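Local coordinates for protein mirolysin (Tannerella forsythia, PDB 6R7V) that probably cleaves proteins as a zinc-dependent metallopeptidase of the pappalysin family, made as a zymogen kept latent by a cysteine switch, at residues Thr44-Val49 with Asn100-Leu105; Asn147-Leu152 with Arg297-Ile302. The protein carries 1 engineered substitution. One frame throughout, in Å; residues are numbered along the deposited sequence.

Interaction 1 (Thr44-Val49 with Asn100-Leu105)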
loop_
_atom_site.group_PDB
_atom_site.type_symbol
_atom_site.label_atom_id
_atom_site.label_comp_id
_atom_site.label_asym_id
_atom_site.label_seq_id
_atom_site.Cartn_x
_atom_site.Cartn_y
_atom_site.Cartn_z
ATOM N N THR A 44 -18.326 6.229 -1.530
ATOM C CA THR A 44 -17.267 5.770 -0.665
ATOM C C THR A 44 -17.017 4.286 -0.865
ATOM O O THR A 44 -17.966 3.489 -0.944
ATOM C CB THR A 44 -17.588 6.064 0.802
ATOM O OG1 THR A 44 -17.842 7.459 0.969
ATOM C CG2 THR A 44 -16.431 5.696 1.711
ATOM N N ILE A 45 -15.731 3.918 -1.016
ATOM C CA ILE A 45 -15.302 2.536 -1.167
ATOM C C ILE A 45 -14.907 2.064 0.218
ATOM O O ILE A 45 -14.128 2.747 0.885
ATOM C CB ILE A 45 -14.135 2.462 -2.180
ATOM C CG1 ILE A 45 -14.638 2.801 -3.590
ATOM C CG2 ILE A 45 -13.451 1.089 -2.118
ATOM C CD1 ILE A 45 -13.509 3.086 -4.593
ATOM N N LEU A 46 -15.478 0.940 0.670
ATOM C CA LEU A 46 -15.171 0.402 1.992
ATOM C C LEU A 46 -14.353 -0.876 1.849
ATOM O O LEU A 46 -14.743 -1.791 1.125
ATOM C CB LEU A 46 -16.490 0.125 2.748
ATOM C CG LEU A 46 -16.382 -0.569 4.111
ATOM C CD1 LEU A 46 -15.514 0.219 5.080
ATOM C CD2 LEU A 46 -17.785 -0.754 4.704
ATOM N N ILE A 47 -13.267 -0.948 2.607
ATOM C CA ILE A 47 -12.371 -2.088 2.586
ATOM C C ILE A 47 -12.393 -2.804 3.924
ATOM O O ILE A 47 -11.835 -2.268 4.882
ATOM C CB ILE A 47 -10.917 -1.627 2.291
ATOM C CG1 ILE A 47 -10.782 -0.756 1.024
ATOM C CG2 ILE A 47 -9.941 -2.842 2.251
ATOM C CD1 ILE A 47 -11.050 -1.360 -0.199
ATOM N N PRO A 48 -12.953 -4.035 4.008
ATOM C CA PRO A 48 -12.827 -4.846 5.244
ATOM C C PRO A 48 -11.400 -5.319 5.390
ATOM O O PRO A 48 -10.802 -5.781 4.415
ATOM C CB PRO A 48 -13.755 -6.058 4.972
ATOM C CG PRO A 48 -14.634 -5.641 3.793
ATOM C CD PRO A 48 -13.701 -4.765 2.964
ATOM N N VAL A 49 -10.825 -5.196 6.592
ATOM C CA VAL A 49 -9.438 -5.534 6.822
ATOM C C VAL A 49 -9.317 -6.626 7.857
ATOM O O VAL A 49 -9.997 -6.612 8.878
ATOM C CB VAL A 49 -8.667 -4.265 7.313
ATOM C CG1 VAL A 49 -7.204 -4.582 7.667
ATOM C CG2 VAL A 49 -8.725 -3.145 6.266
ATOM N N ASN A 100 -11.386 8.936 -0.794
ATOM C CA ASN A 100 -12.740 8.529 -0.429
ATOM C C ASN A 100 -12.823 6.992 -0.348
ATOM O O ASN A 100 -13.759 6.334 -0.844
ATOM C CB ASN A 100 -13.774 9.145 -1.375
ATOM C CG ASN A 100 -15.215 8.906 -0.976
ATOM O OD1 ASN A 100 -15.528 8.693 0.200
ATOM N ND2 ASN A 100 -16.101 8.910 -1.957
ATOM N N ILE A 101 -11.792 6.415 0.292
ATOM C CA ILE A 101 -11.693 4.999 0.601
ATOM C C ILE A 101 -11.587 4.901 2.118
ATOM O O ILE A 101 -10.729 5.560 2.719
ATOM C CB ILE A 101 -10.466 4.365 -0.114
ATOM C CG1 ILE A 101 -10.616 4.443 -1.633
ATOM C CG2 ILE A 101 -10.293 2.901 0.324
ATOM C CD1 ILE A 101 -9.351 3.978 -2.446
ATOM N N GLU A 102 -12.435 4.057 2.716
ATOM C CA GLU A 102 -12.468 3.750 4.150
ATOM C C GLU A 102 -11.987 2.353 4.430
ATOM O O GLU A 102 -12.257 1.453 3.636
ATOM C CB GLU A 102 -13.923 3.790 4.674
ATOM C CG GLU A 102 -14.558 5.125 4.896
ATOM C CD GLU A 102 -16.037 5.007 5.231
ATOM O OE1 GLU A 102 -16.563 3.884 5.406
ATOM O OE2 GLU A 102 -16.688 6.059 5.232
ATOM N N PHE A 103 -11.440 2.137 5.623
ATOM C CA PHE A 103 -10.928 0.846 6.069
ATOM C C PHE A 103 -11.563 0.517 7.381
ATOM O O PHE A 103 -11.669 1.385 8.248
ATOM C CB PHE A 103 -9.403 0.891 6.231
ATOM C CG PHE A 103 -8.661 1.195 4.956
ATOM C CD1 PHE A 103 -8.509 2.510 4.515
ATOM C CD2 PHE A 103 -8.145 0.169 4.169
ATOM C CE1 PHE A 103 -7.828 2.792 3.330
ATOM C CE2 PHE A 103 -7.498 0.450 2.960
ATOM C CZ PHE A 103 -7.337 1.769 2.550
ATOM N N LYS A 104 -12.042 -0.723 7.528
ATOM C CA LYS A 104 -12.611 -1.135 8.811
ATOM C C LYS A 104 -12.173 -2.532 9.107
ATOM O O LYS A 104 -12.236 -3.400 8.229
ATOM C CB LYS A 104 -14.152 -1.080 8.830
ATOM C CG LYS A 104 -14.776 0.298 8.751
ATOM C CD LYS A 104 -16.312 0.193 8.819
ATOM C CE LYS A 104 -16.932 1.470 8.331
ATOM N NZ LYS A 104 -18.407 1.465 8.472
ATOM N N LEU A 105 -11.824 -2.800 10.374
ATOM C CA LEU A 105 -11.496 -4.164 10.723
ATOM C C LEU A 105 -12.736 -5.047 10.589
ATOM O O LEU A 105 -13.838 -4.653 10.996
ATOM C CB LEU A 105 -10.988 -4.229 12.161
ATOM C CG LEU A 105 -9.596 -3.608 12.401
ATOM C CD1 LEU A 105 -9.290 -3.565 13.918
ATOM C CD2 LEU A 105 -8.499 -4.456 11.718
#

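Interaction 2 (Asn147-Leu152 with Arg297-Ile302)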
loop_
_atom_site.group_PDB
_atom_site.type_symbol
_atom_site.label_atom_id
_atom_site.label_comp_id
_atom_site.label_asym_id
_atom_site.label_seq_id
_atom_site.Cartn_x
_atom_site.Cartn_y
_atom_site.Cartn_z
ATOM N N ASN A 147 -10.267 -15.137 2.584
ATOM C CA ASN A 147 -10.845 -14.883 1.255
ATOM C C ASN A 147 -10.418 -13.479 0.685
ATOM O O ASN A 147 -11.027 -12.453 1.017
ATOM C CB ASN A 147 -12.359 -14.978 1.329
ATOM C CG ASN A 147 -13.015 -14.872 -0.033
ATOM O OD1 ASN A 147 -12.385 -14.523 -1.050
ATOM N ND2 ASN A 147 -14.320 -15.092 -0.055
ATOM N N THR A 148 -9.414 -13.453 -0.227
ATOM C CA THR A 148 -8.858 -12.188 -0.722
ATOM C C THR A 148 -9.809 -11.416 -1.643
ATOM O O THR A 148 -9.513 -10.260 -1.978
ATOM C CB THR A 148 -7.503 -12.404 -1.389
ATOM O OG1 THR A 148 -7.673 -13.314 -2.474
ATOM C CG2 THR A 148 -6.475 -12.942 -0.421
ATOM N N ARG A 149 -10.952 -12.030 -2.015
ATOM C CA ARG A 149 -11.953 -11.315 -2.818
ATOM C C ARG A 149 -12.754 -10.395 -1.916
ATOM O O ARG A 149 -13.392 -9.467 -2.394
ATOM C CB ARG A 149 -12.921 -12.303 -3.481
ATOM C CG ARG A 149 -12.245 -13.374 -4.320
ATOM C CD ARG A 149 -13.245 -14.352 -4.929
ATOM N NE ARG A 149 -14.195 -13.729 -5.861
ATOM C CZ ARG A 149 -13.871 -13.272 -7.066
ATOM N NH1 ARG A 149 -12.608 -13.300 -7.477
ATOM N NH2 ARG A 149 -14.804 -12.759 -7.861
ATOM N N ARG A 150 -12.770 -10.680 -0.602
ATOM C CA ARG A 150 -13.603 -9.954 0.341
ATOM C C ARG A 150 -12.847 -9.163 1.392
ATOM O O ARG A 150 -13.428 -8.225 1.939
ATOM C CB ARG A 150 -14.530 -10.935 1.048
ATOM C CG ARG A 150 -15.543 -11.517 0.052
ATOM C CD ARG A 150 -16.490 -12.498 0.670
ATOM N NE ARG A 150 -16.881 -13.468 -0.351
ATOM C CZ ARG A 150 -17.720 -14.475 -0.157
ATOM N NH1 ARG A 150 -18.299 -14.647 1.025
ATOM N NH2 ARG A 150 -17.992 -15.318 -1.142
ATOM N N TYR A 151 -11.626 -9.555 1.719
ATOM C CA TYR A 151 -10.857 -8.872 2.758
ATOM C C TYR A 151 -9.529 -8.430 2.242
ATOM O O TYR A 151 -8.880 -9.136 1.464
ATOM C CB TYR A 151 -10.546 -9.846 3.939
ATOM C CG TYR A 151 -11.756 -10.516 4.554
ATOM C CD1 TYR A 151 -12.368 -9.989 5.693
ATOM C CD2 TYR A 151 -12.221 -11.744 4.075
ATOM C CE1 TYR A 151 -13.437 -10.642 6.305
ATOM C CE2 TYR A 151 -13.254 -12.428 4.711
ATOM C CZ TYR A 151 -13.867 -11.867 5.820
ATOM O OH TYR A 151 -14.916 -12.524 6.404
ATOM N N LEU A 152 -9.081 -7.270 2.733
ATOM C CA LEU A 152 -7.678 -6.882 2.599
ATOM C C LEU A 152 -6.953 -7.526 3.760
ATOM O O LEU A 152 -7.243 -7.245 4.926
ATOM C CB LEU A 152 -7.462 -5.363 2.603
ATOM C CG LEU A 152 -6.031 -4.847 2.944
ATOM C CD1 LEU A 152 -4.982 -5.281 1.893
ATOM C CD2 LEU A 152 -5.986 -3.329 3.039
ATOM N N ARG A 297 -11.266 -5.425 -8.088
ATOM C CA ARG A 297 -11.612 -5.516 -6.673
ATOM C C ARG A 297 -13.101 -5.171 -6.428
ATOM O O ARG A 297 -13.475 -4.939 -5.288
ATOM C CB ARG A 297 -10.676 -4.621 -5.830
ATOM C CG ARG A 297 -9.186 -4.882 -6.094
ATOM C CD ARG A 297 -8.330 -4.383 -4.905
ATOM N NE ARG A 297 -6.882 -4.587 -5.075
ATOM C CZ ARG A 297 -6.277 -5.762 -4.908
ATOM N NH1 ARG A 297 -6.991 -6.857 -4.655
ATOM N NH2 ARG A 297 -4.962 -5.859 -5.029
ATOM N N ARG A 298 -13.962 -5.190 -7.468
ATOM C CA ARG A 298 -15.379 -4.834 -7.298
ATOM C C ARG A 298 -16.139 -5.727 -6.296
ATOM O O ARG A 298 -17.026 -5.216 -5.607
ATOM C CB ARG A 298 -16.115 -4.803 -8.647
ATOM C CG ARG A 298 -16.348 -6.177 -9.247
ATOM C CD ARG A 298 -16.885 -6.132 -10.674
ATOM N NE ARG A 298 -17.066 -7.482 -11.210
ATOM C CZ ARG A 298 -16.125 -8.187 -11.835
ATOM N NH1 ARG A 298 -14.914 -7.676 -12.019
ATOM N NH2 ARG A 298 -16.393 -9.404 -12.291
ATOM N N GLU A 299 -15.799 -7.033 -6.208
ATOM C CA GLU A 299 -16.494 -7.973 -5.312
ATOM C C GLU A 299 -16.332 -7.574 -3.849
ATOM O O GLU A 299 -17.229 -7.814 -3.036
ATOM C CB GLU A 299 -16.002 -9.413 -5.505
ATOM C CG GLU A 299 -17.082 -10.456 -5.295
ATOM C CD GLU A 299 -16.844 -11.423 -4.156
ATOM O OE1 GLU A 299 -16.418 -12.569 -4.427
ATOM O OE2 GLU A 299 -17.090 -11.040 -2.990
ATOM N N MET A 300 -15.198 -6.933 -3.509
ATOM C CA MET A 300 -14.964 -6.522 -2.153
ATOM C C MET A 300 -16.054 -5.550 -1.706
ATOM O O MET A 300 -16.356 -5.469 -0.520
ATOM C CB MET A 300 -13.580 -5.884 -2.042
ATOM C CG MET A 300 -13.219 -5.533 -0.643
ATOM S SD MET A 300 -11.513 -5.063 -0.571
ATOM C CE MET A 300 -10.721 -6.703 -0.518
ATOM N N GLN A 301 -16.663 -4.825 -2.652
ATOM C CA GLN A 301 -17.697 -3.874 -2.267
ATOM C C GLN A 301 -19.056 -4.509 -2.029
ATOM O O GLN A 301 -19.878 -3.897 -1.350
ATOM C CB GLN A 301 -17.819 -2.764 -3.314
ATOM C CG GLN A 301 -16.518 -1.967 -3.438
ATOM C CD GLN A 301 -16.049 -1.465 -2.098
ATOM O OE1 GLN A 301 -16.693 -0.592 -1.484
ATOM N NE2 GLN A 301 -14.950 -2.049 -1.600
ATOM N N ILE A 302 -19.311 -5.702 -2.583
ATOM C CA ILE A 302 -20.635 -6.337 -2.489
ATOM C C ILE A 302 -20.968 -6.702 -1.028
ATOM O O ILE A 302 -22.065 -6.404 -0.551
ATOM C CB ILE A 302 -20.755 -7.564 -3.437
ATOM C CG1 ILE A 302 -20.486 -7.186 -4.933
ATOM C CG2 ILE A 302 -22.148 -8.255 -3.305
ATOM C CD1 ILE A 302 -21.375 -6.116 -5.593
HETATM O O HOH W 1 -9.741 -7.727 -3.793
HETATM O O HOH W 2 -16.104 -7.558 1.268
#

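Interaction 1 (Thr44-Val49 with Asn100-Leu105)
Ile-45 and Ile-101 open a parallel pairing in which five backbone hydrogen bonds alternate between the strands. Ile-45 N donates to Asn-100 O and Glu-102 N returns a bond to Ile-45 O at 2.8 Å; Ile-47 N to Glu-102 O, Lys-104 N to Ile-47 O and Val-49 N to Lys-104 O continue the series. The bond from Glu-102 N to Ile-45 O is nearly straight, with 171° at the hydrogen. That from Val-49 N to Lys-104 O bends to 149°.

One further polar bond precedes the strands: Thr-44 OG1, placed beside its own backbone N (chi1 -56°), donates to Asn-100 OD1 at 2.7 Å.

Apolar contacts divide between two faces. On one, Ile-47 CG1 meets Ile-101 CG2 at 3.8 Å, and Ile-47 lies side by side with Phe-103, whose ring edge receives Val-49 CG2 in plane. Ile-71 and Leu-74 of helix 64-77 pack on this face. On the other, the Leu-46 side chain crosses the extended Lys-104 chain at about a right angle, bringing Leu-46 CD1 within 3.7 Å of Lys-104 CG.

Strand 45-55, the intervening helix 64-77 and parallel strand 101-105 form a beta-alpha-beta unit, consistent with the N-terminal subdomain of a metzincin.

Interaction 2 (Asn147-Leu152 with Arg297-Ile302)
Glu-299 meets two arginines across this contact, one with each carboxylate oxygen. In one of two modelled conformers, so that the bond may not be permanent, Arg-149 NE donates to Glu-299 OE1 at 2.9 Å with an N-H...O angle of 144°, reaching the anti side of that oxygen from 33° outside the carboxylate plane. In that conformer the Arg-149 chain bends at chi3 (62°), which turns NE toward the acid as the two side chains cross at about a right angle. Arg-150 NE makes the longer salt bridge, 3.6 Å from Glu-299 OE2, while Arg-150 CG lies alongside the same oxygen at 3.4 Å. The positive partners would probably favour an ionised Glu-299.

Met-300 packs its side chain against the loop backbone. Its CG, standing anti to the backbone N, lies 3.7 Å from Arg-150 O, and the bend at chi3 lays CE 3.5 Å from Tyr-151 C. Ile-47, Pro-48 and Trp-212 also touch this methionine.

Two waters join the segments. One donates to both Arg-150 O and Met-300 O; the other donates to Thr-148 O and accepts from Arg-297 NH1, which is also salt-bridged to Asp-180.

Further out, Asn-147 shapes the loop presenting the arginines: its backbone O accepts from Arg-150 N and Tyr-151 N, and its OD1 accepts from Arg-149 N at 3.0 Å. The OD1 bond makes an Asx turn; the loop it begins leads into strand 152-157 and meets the weakly bonded helical turn 299-302 through a salt-bridge network whose Arg-149 arm is seen in one of two conformers.

From the N terminus, interaction 1 comes first: it closes a loop of 50 intervening residues that includes helix 64-77 and brings strand 101-105 beside strand 45-55. Interaction 2 follows in series, starting after the first has closed; its 144 intervening residues include helix 203-212 and end near the C terminus. The loops neither nest nor cross, yet the contacts touch, with centres about 11 Å apart. Leu-152 N lies 2.8 Å from Pro-48 O, a probable hydrogen bond that pairs strands 152-157 and 45-55 inside the sheet. Gln-301 NE2 hydrogen-bonds to Leu-46 O, tying helical turn 299-302, near the C terminus, to that sheet.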